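Local coordinates for substrate binding periplasmic protein (Ralstonia solanacearum, PDB 3LOP), which probably captures leucine or related amino acids in the periplasm as the substrate-binding component of a transport system, at residues Asn26-Leu38 and Glu267-Val280. Numbering follows the deposited sequence.
Sequences NAGARLYFDWLNL and EFNRARAAVGAKDV. With EDO (1,2-ethanediol), chain C.
L31 and W35 of one helix and V275 of the other interlock knobs-into-holes in the lobe built on the parallel sheet of strands 6-12 and 47-53 of this periplasmic binding protein fold. Helix 19-38 packs against strands 47-53 and 6-12, and helix 263-275 crosses it; their segments 26-38 and 267-275 meet at 70°, the axes 9.3 Å apart. L31 enters the hole formed by F268, A271, R272 and V275. Its chi1 of 175° carries CG toward A271 CB, and chi2 near 62° sends the two methyls to different neighbours: CD2 stands over the centre of the F268 ring, a CH-pi contact 3.7 Å from the centroid, while CD1 touches R272 CA and A277 CB. One turn on, W35 lays one indole face on A271, whose CB sits 3.7 Å from the centroid of the five-membered ring, and the six-membered ring reaches A274, CZ3 to CB 3.5 Å. The indole rim is tied as well: W35 NE1 donates to E267 OE2 at 2.9 Å, the oxygen in the ring plane and using its anti lone pair. OE2 also accepts a bond from a water that is hydrogen-bonded to Y32 OH, and E267 OE1 forms a salt bridge with K294. V275 returns the fit as a knob among L31, D34, W35 and L38, CG1 on D34 CB at 3.8 Å. Beyond it a Schellman motif with G276 at positive phi ends the helix, and the chain turns back until V280 meets A27, CG2 to CB 4.0 Å; R272 NE holds V280 O at 2.7 Å. Apolar packing thus carries most of this junction, while the one hydrogen bond across it, together with A271 against the face, probably sets the rotation of the indole, and K294 probably helps keep the E267 carboxylate ionised.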
loop_
_atom_site.group_PDB
_atom_site.type_symbol
_atom_site.label_atom_id
_atom_site.label_comp_id
_atom_site.label_asym_id
_atom_site.label_seq_id
_atom_site.Cartn_x
_atom_site.Cartn_y
_atom_site.Cartn_z
ATOM N N ASN A 26 8.489 -2.102 6.193
ATOM C CA ASN A 26 9.882 -1.952 6.587
ATOM C C ASN A 26 10.627 -3.276 6.427
ATOM O O ASN A 26 11.759 -3.304 5.947
ATOM C CB ASN A 26 9.985 -1.489 8.037
ATOM C CG ASN A 26 11.411 -1.506 8.546
ATOM O OD1 ASN A 26 12.254 -0.718 8.107
ATOM N ND2 ASN A 26 11.698 -2.418 9.463
ATOM N N ALA A 27 9.992 -4.372 6.828
ATOM C CA ALA A 27 10.621 -5.683 6.719
ATOM C C ALA A 27 10.949 -6.023 5.268
ATOM O O ALA A 27 12.011 -6.571 4.977
ATOM C CB ALA A 27 9.714 -6.751 7.309
ATOM N N GLY A 28 10.034 -5.707 4.360
ATOM C CA GLY A 28 10.274 -5.996 2.960
ATOM C C GLY A 28 11.397 -5.165 2.370
ATOM O O GLY A 28 12.222 -5.671 1.610
ATOM N N ALA A 29 11.433 -3.884 2.714
ATOM C CA ALA A 29 12.474 -3.003 2.199
ATOM C C ALA A 29 13.828 -3.386 2.789
ATOM O O ALA A 29 14.834 -3.450 2.077
ATOM C CB ALA A 29 12.143 -1.549 2.530
ATOM N N ARG A 30 13.850 -3.642 4.093
ATOM C CA ARG A 30 15.082 -4.021 4.772
ATOM C C ARG A 30 15.593 -5.332 4.184
ATOM O O ARG A 30 16.794 -5.502 3.968
ATOM C CB ARG A 30 14.831 -4.175 6.274
ATOM C CG ARG A 30 16.078 -4.515 7.081
ATOM C CD ARG A 30 15.773 -4.537 8.571
ATOM N NE ARG A 30 16.959 -4.808 9.380
ATOM C CZ ARG A 30 17.575 -5.986 9.442
ATOM N NH1 ARG A 30 17.117 -7.015 8.743
ATOM N NH2 ARG A 30 18.646 -6.135 10.211
ATOM N N LEU A 31 14.677 -6.257 3.918
ATOM C CA LEU A 31 15.065 -7.537 3.346
ATOM C C LEU A 31 15.726 -7.327 1.992
ATOM O O LEU A 31 16.785 -7.896 1.712
ATOM C CB LEU A 31 13.848 -8.452 3.181
ATOM C CG LEU A 31 14.137 -9.783 2.473
ATOM C CD1 LEU A 31 15.131 -10.603 3.280
ATOM C CD2 LEU A 31 12.838 -10.555 2.286
ATOM N N TYR A 32 15.107 -6.513 1.141
ATOM C CA TYR A 32 15.695 -6.293 -0.169
ATOM C C TYR A 32 17.084 -5.673 -0.079
ATOM O O TYR A 32 18.011 -6.115 -0.756
ATOM C CB TYR A 32 14.818 -5.408 -1.055
ATOM C CG TYR A 32 15.421 -5.313 -2.435
ATOM C CD1 TYR A 32 15.358 -6.402 -3.309
ATOM C CD2 TYR A 32 16.187 -4.210 -2.807
ATOM C CE1 TYR A 32 16.056 -6.401 -4.510
ATOM C CE2 TYR A 32 16.890 -4.199 -4.008
ATOM C CZ TYR A 32 16.824 -5.299 -4.849
ATOM O OH TYR A 32 17.560 -5.314 -6.012
ATOM N N PHE A 33 17.238 -4.647 0.750
ATOM C CA PHE A 33 18.540 -4.009 0.862
ATOM C C PHE A 33 19.593 -4.920 1.489
ATOM O O PHE A 33 20.749 -4.888 1.081
ATOM C CB PHE A 33 18.423 -2.683 1.619
ATOM C CG PHE A 33 17.710 -1.608 0.839
ATOM C CD1 PHE A 33 18.027 -1.376 -0.496
ATOM C CD2 PHE A 33 16.722 -0.831 1.434
ATOM C CE1 PHE A 33 17.371 -0.388 -1.228
ATOM C CE2 PHE A 33 16.060 0.161 0.708
ATOM C CZ PHE A 33 16.385 0.380 -0.622
ATOM N N ASP A 34 19.207 -5.738 2.465
ATOM C CA ASP A 34 20.170 -6.661 3.067
ATOM C C ASP A 34 20.612 -7.657 1.996
ATOM O O ASP A 34 21.780 -8.015 1.910
ATOM C CB ASP A 34 19.554 -7.430 4.243
ATOM C CG ASP A 34 19.416 -6.583 5.494
ATOM O OD1 ASP A 34 20.124 -5.561 5.610
ATOM O OD2 ASP A 34 18.611 -6.955 6.378
ATOM N N TRP A 35 19.655 -8.096 1.184
ATOM C CA TRP A 35 19.893 -9.040 0.090
ATOM C C TRP A 35 20.825 -8.399 -0.939
ATOM O O TRP A 35 21.800 -9.016 -1.388
ATOM C CB TRP A 35 18.531 -9.400 -0.515
ATOM C CG TRP A 35 18.492 -10.077 -1.863
ATOM C CD1 TRP A 35 17.826 -9.623 -2.965
ATOM C CD2 TRP A 35 18.982 -11.384 -2.207
ATOM N NE1 TRP A 35 17.854 -10.560 -3.965
ATOM C CE2 TRP A 35 18.559 -11.654 -3.530
ATOM C CE3 TRP A 35 19.733 -12.356 -1.529
ATOM C CZ2 TRP A 35 18.856 -12.851 -4.188
ATOM C CZ3 TRP A 35 20.029 -13.551 -2.188
ATOM C CH2 TRP A 35 19.589 -13.785 -3.503
ATOM N N LEU A 36 20.539 -7.150 -1.292
ATOM C CA LEU A 36 21.357 -6.416 -2.249
ATOM C C LEU A 36 22.781 -6.291 -1.711
ATOM O O LEU A 36 23.756 -6.478 -2.445
ATOM C CB LEU A 36 20.763 -5.025 -2.483
ATOM C CG LEU A 36 21.491 -4.105 -3.463
ATOM C CD1 LEU A 36 21.478 -4.720 -4.854
ATOM C CD2 LEU A 36 20.813 -2.743 -3.473
ATOM N N ASN A 37 22.900 -5.966 -0.427
ATOM C CA ASN A 37 24.213 -5.846 0.178
ATOM C C ASN A 37 24.926 -7.203 0.187
ATOM O O ASN A 37 26.101 -7.287 -0.065
ATOM C CB ASN A 37 24.129 -5.263 1.599
ATOM C CG ASN A 37 23.821 -3.766 1.609
ATOM O OD1 ASN A 37 24.132 -3.046 0.657
ATOM N ND2 ASN A 37 23.224 -3.292 2.702
ATOM N N LEU A 38 24.236 -8.292 0.455
ATOM C CA LEU A 38 24.941 -9.568 0.428
ATOM C C LEU A 38 25.515 -9.843 -0.965
ATOM O O LEU A 38 26.524 -10.543 -1.117
ATOM C CB LEU A 38 23.994 -10.698 0.802
ATOM C CG LEU A 38 23.594 -10.880 2.260
ATOM C CD1 LEU A 38 22.685 -12.096 2.363
ATOM C CD2 LEU A 38 24.835 -11.076 3.121
ATOM N N GLU A 267 12.194 -14.356 -5.723
ATOM C CA GLU A 267 13.345 -13.596 -5.246
ATOM C C GLU A 267 13.182 -13.241 -3.768
ATOM O O GLU A 267 14.148 -13.258 -3.003
ATOM C CB GLU A 267 13.559 -12.315 -6.068
ATOM C CG GLU A 267 14.911 -11.665 -5.745
ATOM C CD GLU A 267 15.147 -10.325 -6.415
ATOM O OE1 GLU A 267 14.265 -9.847 -7.158
ATOM O OE2 GLU A 267 16.232 -9.746 -6.188
ATOM N N PHE A 268 11.954 -12.924 -3.366
ATOM C CA PHE A 268 11.676 -12.585 -1.977
ATOM C C PHE A 268 12.029 -13.773 -1.083
ATOM O O PHE A 268 12.706 -13.614 -0.071
ATOM C CB PHE A 268 10.193 -12.214 -1.813
ATOM C CG PHE A 268 9.827 -11.729 -0.433
ATOM C CD1 PHE A 268 9.716 -12.618 0.635
ATOM C CD2 PHE A 268 9.575 -10.378 -0.207
ATOM C CE1 PHE A 268 9.355 -12.167 1.909
ATOM C CE2 PHE A 268 9.215 -9.918 1.059
ATOM C CZ PHE A 268 9.105 -10.815 2.119
ATOM N N ASN A 269 11.581 -14.965 -1.469
ATOM C CA ASN A 269 11.866 -16.157 -0.679
ATOM C C ASN A 269 13.347 -16.512 -0.677
ATOM O O ASN A 269 13.873 -16.964 0.340
ATOM C CB ASN A 269 11.035 -17.345 -1.174
ATOM C CG ASN A 269 9.586 -17.244 -0.753
ATOM O OD1 ASN A 269 9.282 -16.717 0.318
ATOM N ND2 ASN A 269 8.687 -17.759 -1.578
ATOM N N ARG A 270 14.022 -16.310 -1.805
ATOM C CA ARG A 270 15.452 -16.597 -1.864
ATOM C C ARG A 270 16.192 -15.595 -0.982
ATOM O O ARG A 270 17.132 -15.952 -0.272
ATOM C CB ARG A 270 15.979 -16.516 -3.305
ATOM C CG ARG A 270 15.537 -17.655 -4.235
ATOM C CD ARG A 270 15.808 -19.030 -3.630
ATOM N NE ARG A 270 14.659 -19.523 -2.872
ATOM C CZ ARG A 270 14.739 -20.213 -1.737
ATOM N NH1 ARG A 270 15.917 -20.498 -1.206
ATOM N NH2 ARG A 270 13.631 -20.627 -1.133
ATOM N N ALA A 271 15.758 -14.339 -1.021
ATOM C CA ALA A 271 16.380 -13.297 -0.212
ATOM C C ALA A 271 16.210 -13.590 1.277
ATOM O O ALA A 271 17.157 -13.472 2.056
ATOM C CB ALA A 271 15.771 -11.934 -0.555
ATOM N N ARG A 272 14.999 -13.968 1.670
ATOM C CA ARG A 272 14.715 -14.271 3.068
ATOM C C ARG A 272 15.648 -15.365 3.584
ATOM O O ARG A 272 16.218 -15.244 4.668
ATOM C CB ARG A 272 13.256 -14.710 3.222
ATOM C CG ARG A 272 12.859 -15.080 4.643
ATOM C CD ARG A 272 11.376 -15.407 4.717
ATOM N NE ARG A 272 10.964 -15.811 6.059
ATOM C CZ ARG A 272 11.334 -16.943 6.646
ATOM N NH1 ARG A 272 12.129 -17.796 6.011
ATOM N NH2 ARG A 272 10.909 -17.225 7.869
ATOM N N ALA A 273 15.811 -16.425 2.802
ATOM C CA ALA A 273 16.676 -17.526 3.211
ATOM C C ALA A 273 18.148 -17.122 3.250
ATOM O O ALA A 273 18.858 -17.429 4.208
ATOM C CB ALA A 273 16.481 -18.721 2.279
ATOM N N ALA A 274 18.606 -16.421 2.219
ATOM C CA ALA A 274 19.999 -15.997 2.151
ATOM C C ALA A 274 20.390 -15.041 3.274
ATOM O O ALA A 274 21.473 -15.157 3.856
ATOM C CB ALA A 274 20.277 -15.349 0.797
ATOM N N VAL A 275 19.512 -14.087 3.568
ATOM C CA VAL A 275 19.767 -13.104 4.614
ATOM C C VAL A 275 19.566 -13.703 6.000
ATOM O O VAL A 275 20.205 -13.283 6.966
ATOM C CB VAL A 275 18.838 -11.875 4.443
ATOM C CG1 VAL A 275 18.934 -10.956 5.652
ATOM C CG2 VAL A 275 19.216 -11.121 3.177
ATOM N N GLY A 276 18.691 -14.698 6.086
ATOM C CA GLY A 276 18.411 -15.327 7.363
ATOM C C GLY A 276 17.422 -14.490 8.148
ATOM O O GLY A 276 17.454 -14.458 9.379
ATOM N N ALA A 277 16.542 -13.803 7.424
ATOM C CA ALA A 277 15.525 -12.952 8.034
ATOM C C ALA A 277 14.338 -13.799 8.485
ATOM O O ALA A 277 13.258 -13.744 7.895
ATOM C CB ALA A 277 15.070 -11.893 7.032
ATOM N N LYS A 278 14.548 -14.582 9.538
ATOM C CA LYS A 278 13.508 -15.455 10.063
ATOM C C LYS A 278 12.296 -14.677 10.566
ATOM O O LYS A 278 11.171 -15.174 10.534
ATOM C CB LYS A 278 14.071 -16.319 11.194
ATOM C CG LYS A 278 13.101 -17.372 11.707
ATOM C CD LYS A 278 12.692 -18.327 10.595
ATOM C CE LYS A 278 11.630 -19.305 11.068
ATOM N NZ LYS A 278 12.097 -20.078 12.246
ATOM N N ASP A 279 12.531 -13.451 11.020
ATOM C CA ASP A 279 11.468 -12.601 11.541
ATOM C C ASP A 279 10.561 -12.020 10.456
ATOM O O ASP A 279 9.489 -11.490 10.755
ATOM C CB ASP A 279 12.076 -11.458 12.358
ATOM C CG ASP A 279 13.080 -10.642 11.561
ATOM O OD1 ASP A 279 14.089 -11.220 11.100
ATOM O OD2 ASP A 279 12.859 -9.425 11.395
ATOM N N VAL A 280 10.986 -12.124 9.201
ATOM C CA VAL A 280 10.210 -11.588 8.087
ATOM C C VAL A 280 9.274 -12.613 7.455
ATOM O O VAL A 280 9.705 -13.684 7.028
ATOM C CB VAL A 280 11.136 -11.034 6.982
ATOM C CG1 VAL A 280 10.306 -10.450 5.847
ATOM C CG2 VAL A 280 12.062 -9.979 7.563
HETATM C C1 EDO C . 19.991 -2.372 4.764
HETATM O O1 EDO C . 18.767 -2.799 5.367
HETATM C C2 EDO C . 21.004 -2.032 5.850
HETATM O O2 EDO C . 20.579 -0.858 6.539
HETATM O O HOH W 1 17.781 -7.844 -7.102
#